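Local coordinates for (S)-ureidoglycine aminohydrolase cupin domain-containing protein (Pseudomonas syringae pv. tomato, PDB 3MYX) that is of unknown function but belongs to the cupin superfamily and may be related to (S)-ureidoglycine aminohydrolases, at residues L69-G81 and L87-V101. Residues are numbered along the deposited sequence; the frame is centred on the assembly and turned at random. Where two conformers were deposited one is given.
Sequences LVMHRGSVTLTSG and LSTGESAVIGRGTQV. With EDO (1,2-ethanediol), chain D.
In the first of the chain's two beta-sandwiches, consistent with a cupin fold, both segments change sheet: 69-71 pairs antiparallel with 92-95 in one, 75-80 with 83-88 and 101-105 in the other. In the first sheet Leu69 O is gripped twice, by Ala93 N in its carbonyl plane and, in the conformer given, by Ser92 OG at 2.7 Å, which comes from above that plane. Met71 N gives an almost straight bond to Glu91 O, and Gly90 N, in the type II turn Ser88-Glu91, gives its hydrogen to Met71 O at 2.9 Å. Across the corner, Leu87 N and O bond the backbone of Val76.

Between the sheets the selenomethionine Met71, in the conformer given, crosses Leu87 at about a right angle; a bend at chi2 (-60°) brings its SE near Leu87 O and CB. Further along, Ile95 CD1 meets Leu69 CD1 (3.8 Å) and Leu78 CD2, while Leu78 CD1 touches Ala93 CB. At the far end a chi1 of -178° swings Ser80 OG over to Gln100 O, a 2.6 Å bond in that carbonyl's plane. Trp111 of strand 109-116 packs on Leu69, Met71 and Val76, Ile103 of strand 101-105 on Leu78 and Ile95, and strand 127-130 borders 92-95.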
# COMPACT_ATOMS: atom_id res chain seq x y z
N LEU A 69 -2.77 1.61 5.97
CA LEU A 69 -1.77 2.62 6.39
C LEU A 69 -0.42 1.95 6.55
O LEU A 69 -0.34 0.88 7.13
CB LEU A 69 -2.13 3.22 7.78
CG LEU A 69 -3.41 4.02 7.99
CD1 LEU A 69 -4.64 3.11 8.02
CD2 LEU A 69 -3.31 4.85 9.25
N VAL A 70 0.63 2.58 6.04
CA VAL A 70 2.01 2.15 6.20
C VAL A 70 2.80 3.34 6.78
O VAL A 70 2.94 4.36 6.09
CB VAL A 70 2.61 1.79 4.81
CG1 VAL A 70 4.06 1.39 4.94
CG2 VAL A 70 1.81 0.67 4.16
N MSE A 71 3.30 3.24 8.00
CA MSE A 71 3.93 4.38 8.68
C MSE A 71 5.31 4.69 8.12
O MSE A 71 6.14 3.79 7.96
CB MSE A 71 4.11 4.08 10.16
CG MSE A 71 2.84 3.87 10.93
SE MSE A 71 1.66 5.39 10.88
CE MSE A 71 2.92 6.82 11.23
N HIS A 72 5.57 5.97 7.88
CA HIS A 72 6.88 6.46 7.44
C HIS A 72 7.60 7.36 8.44
O HIS A 72 8.83 7.42 8.43
CB HIS A 72 6.78 7.13 6.06
CG HIS A 72 6.76 6.16 4.93
ND1 HIS A 72 7.90 5.63 4.38
CD2 HIS A 72 5.72 5.55 4.28
CE1 HIS A 72 7.58 4.75 3.44
NE2 HIS A 72 6.26 4.68 3.37
N ARG A 73 6.84 8.06 9.27
CA ARG A 73 7.40 8.93 10.30
C ARG A 73 6.38 9.07 11.41
O ARG A 73 5.19 9.11 11.15
CB ARG A 73 7.69 10.31 9.70
CG ARG A 73 8.47 11.26 10.58
CD ARG A 73 8.80 12.52 9.81
NE ARG A 73 7.65 13.40 9.71
CZ ARG A 73 7.36 14.17 8.66
NH1 ARG A 73 8.14 14.16 7.58
NH2 ARG A 73 6.29 14.94 8.68
N GLY A 74 6.85 9.15 12.65
CA GLY A 74 5.94 9.34 13.75
C GLY A 74 5.24 8.08 14.16
O GLY A 74 5.78 6.97 14.06
N SER A 75 4.01 8.24 14.63
CA SER A 75 3.29 7.13 15.21
C SER A 75 1.82 7.40 15.20
O SER A 75 1.39 8.55 15.39
CB SER A 75 3.76 6.89 16.66
OG SER A 75 3.17 5.74 17.22
N VAL A 76 1.04 6.35 14.98
CA VAL A 76 -0.42 6.44 15.05
C VAL A 76 -0.93 5.33 15.95
O VAL A 76 -0.48 4.19 15.84
CB VAL A 76 -1.08 6.29 13.65
CG1 VAL A 76 -2.60 6.01 13.76
CG2 VAL A 76 -0.81 7.53 12.80
N THR A 77 -1.88 5.65 16.81
CA THR A 77 -2.63 4.63 17.54
C THR A 77 -4.07 4.66 17.02
O THR A 77 -4.73 5.72 17.02
CB THR A 77 -2.59 4.84 19.05
OG1 THR A 77 -1.24 4.69 19.50
CG2 THR A 77 -3.49 3.82 19.77
N LEU A 78 -4.50 3.50 16.54
CA LEU A 78 -5.85 3.28 16.04
C LEU A 78 -6.62 2.59 17.15
O LEU A 78 -6.19 1.54 17.64
CB LEU A 78 -5.82 2.37 14.79
CG LEU A 78 -4.96 2.84 13.63
CD1 LEU A 78 -4.90 1.77 12.55
CD2 LEU A 78 -5.49 4.17 13.05
N THR A 79 -7.76 3.15 17.54
CA THR A 79 -8.61 2.55 18.56
C THR A 79 -10.02 2.34 18.00
O THR A 79 -10.54 3.22 17.33
CB THR A 79 -8.65 3.44 19.83
OG1 THR A 79 -7.31 3.81 20.20
CG2 THR A 79 -9.32 2.72 20.98
N SER A 80 -10.62 1.20 18.31
CA SER A 80 -12.00 0.90 17.99
C SER A 80 -12.54 0.09 19.14
O SER A 80 -12.19 -1.06 19.32
CB SER A 80 -12.08 0.10 16.70
OG SER A 80 -13.44 -0.16 16.34
N GLY A 81 -13.42 0.70 19.93
CA GLY A 81 -13.87 0.08 21.16
C GLY A 81 -12.66 -0.37 21.97
O GLY A 81 -11.71 0.41 22.17
N LEU A 87 1.10 1.92 15.51
CA LEU A 87 2.03 1.77 14.41
C LEU A 87 3.13 2.81 14.47
O LEU A 87 2.87 4.02 14.49
CB LEU A 87 1.32 1.97 13.09
CG LEU A 87 0.05 1.22 12.79
CD1 LEU A 87 -0.51 1.72 11.45
CD2 LEU A 87 0.36 -0.29 12.78
N SER A 88 4.35 2.31 14.50
CA SER A 88 5.53 3.15 14.34
C SER A 88 6.08 2.93 12.93
O SER A 88 5.57 2.10 12.17
CB SER A 88 6.57 2.83 15.42
OG SER A 88 6.90 1.45 15.46
N THR A 89 7.13 3.66 12.57
CA THR A 89 7.73 3.56 11.24
C THR A 89 7.96 2.12 10.84
O THR A 89 8.51 1.33 11.60
CB THR A 89 9.01 4.38 11.19
OG1 THR A 89 8.66 5.74 11.46
CG2 THR A 89 9.72 4.26 9.84
N GLY A 90 7.52 1.79 9.63
CA GLY A 90 7.67 0.45 9.10
C GLY A 90 6.55 -0.52 9.42
O GLY A 90 6.59 -1.67 8.97
N GLU A 91 5.57 -0.07 10.20
CA GLU A 91 4.46 -0.91 10.61
C GLU A 91 3.21 -0.49 9.86
O GLU A 91 3.09 0.65 9.43
CB GLU A 91 4.25 -0.83 12.13
CG GLU A 91 5.47 -1.32 12.89
CD GLU A 91 5.32 -1.33 14.39
OE1 GLU A 91 4.58 -0.50 14.96
OE2 GLU A 91 5.97 -2.19 15.02
N SER A 92 2.29 -1.45 9.71
CA SER A 92 1.12 -1.27 8.88
C SER A 92 -0.12 -1.90 9.52
O SER A 92 -0.03 -2.83 10.33
CB SER A 92 1.40 -1.91 7.51
OG SER A 92 0.31 -1.73 6.62
N ALA A 93 -1.28 -1.34 9.18
CA ALA A 93 -2.56 -1.86 9.60
C ALA A 93 -3.60 -1.52 8.55
O ALA A 93 -3.39 -0.67 7.68
CB ALA A 93 -2.99 -1.30 10.95
N VAL A 94 -4.75 -2.18 8.68
CA VAL A 94 -5.90 -1.94 7.81
C VAL A 94 -7.09 -1.50 8.67
O VAL A 94 -7.35 -2.09 9.72
CB VAL A 94 -6.33 -3.24 7.06
CG1 VAL A 94 -7.48 -2.92 6.09
CG2 VAL A 94 -5.14 -3.83 6.36
N ILE A 95 -7.78 -0.45 8.23
CA ILE A 95 -9.08 -0.05 8.77
C ILE A 95 -10.14 -0.57 7.80
O ILE A 95 -10.17 -0.15 6.64
CB ILE A 95 -9.20 1.48 8.89
CG1 ILE A 95 -8.07 2.05 9.77
CG2 ILE A 95 -10.56 1.86 9.44
CD1 ILE A 95 -7.99 3.58 9.81
N GLY A 96 -10.97 -1.50 8.23
CA GLY A 96 -12.01 -1.98 7.38
C GLY A 96 -13.08 -0.94 7.16
O GLY A 96 -13.29 -0.02 7.99
N ARG A 97 -13.81 -1.06 6.06
CA ARG A 97 -14.94 -0.17 5.81
C ARG A 97 -15.97 -0.31 6.96
O ARG A 97 -16.29 -1.42 7.38
CB ARG A 97 -15.57 -0.49 4.45
CG ARG A 97 -16.32 0.65 3.81
CD ARG A 97 -16.85 0.27 2.43
NE ARG A 97 -17.40 1.41 1.68
CZ ARG A 97 -16.75 2.15 0.76
NH1 ARG A 97 -15.49 1.87 0.38
NH2 ARG A 97 -17.40 3.18 0.18
N GLY A 98 -16.47 0.82 7.44
CA GLY A 98 -17.50 0.86 8.48
C GLY A 98 -16.98 0.89 9.89
O GLY A 98 -17.78 1.00 10.83
N THR A 99 -15.67 0.81 10.08
CA THR A 99 -15.09 0.76 11.41
C THR A 99 -15.31 2.07 12.17
O THR A 99 -15.06 3.15 11.64
CB THR A 99 -13.56 0.49 11.34
OG1 THR A 99 -13.31 -0.65 10.51
CG2 THR A 99 -12.99 0.21 12.70
N GLN A 100 -15.77 1.96 13.42
CA GLN A 100 -15.75 3.11 14.33
C GLN A 100 -14.33 3.22 14.84
O GLN A 100 -13.82 2.31 15.49
CB GLN A 100 -16.72 2.92 15.47
CG GLN A 100 -16.84 4.14 16.35
CD GLN A 100 -17.57 3.84 17.63
OE1 GLN A 100 -17.04 3.16 18.50
NE2 GLN A 100 -18.77 4.37 17.76
N VAL A 101 -13.64 4.30 14.48
CA VAL A 101 -12.20 4.34 14.73
C VAL A 101 -11.74 5.74 15.12
O VAL A 101 -12.19 6.75 14.56
CB VAL A 101 -11.40 3.83 13.49
CG1 VAL A 101 -11.65 4.71 12.27
CG2 VAL A 101 -9.91 3.71 13.80
C1 EDO D . -13.45 4.09 19.47
O1 EDO D . -14.56 3.21 19.30
C2 EDO D . -13.57 5.24 18.49
O2 EDO D . -14.77 6.01 18.76
O HOH W 1 8.08 5.82 14.41
O HOH W 2 -15.98 -0.92 14.18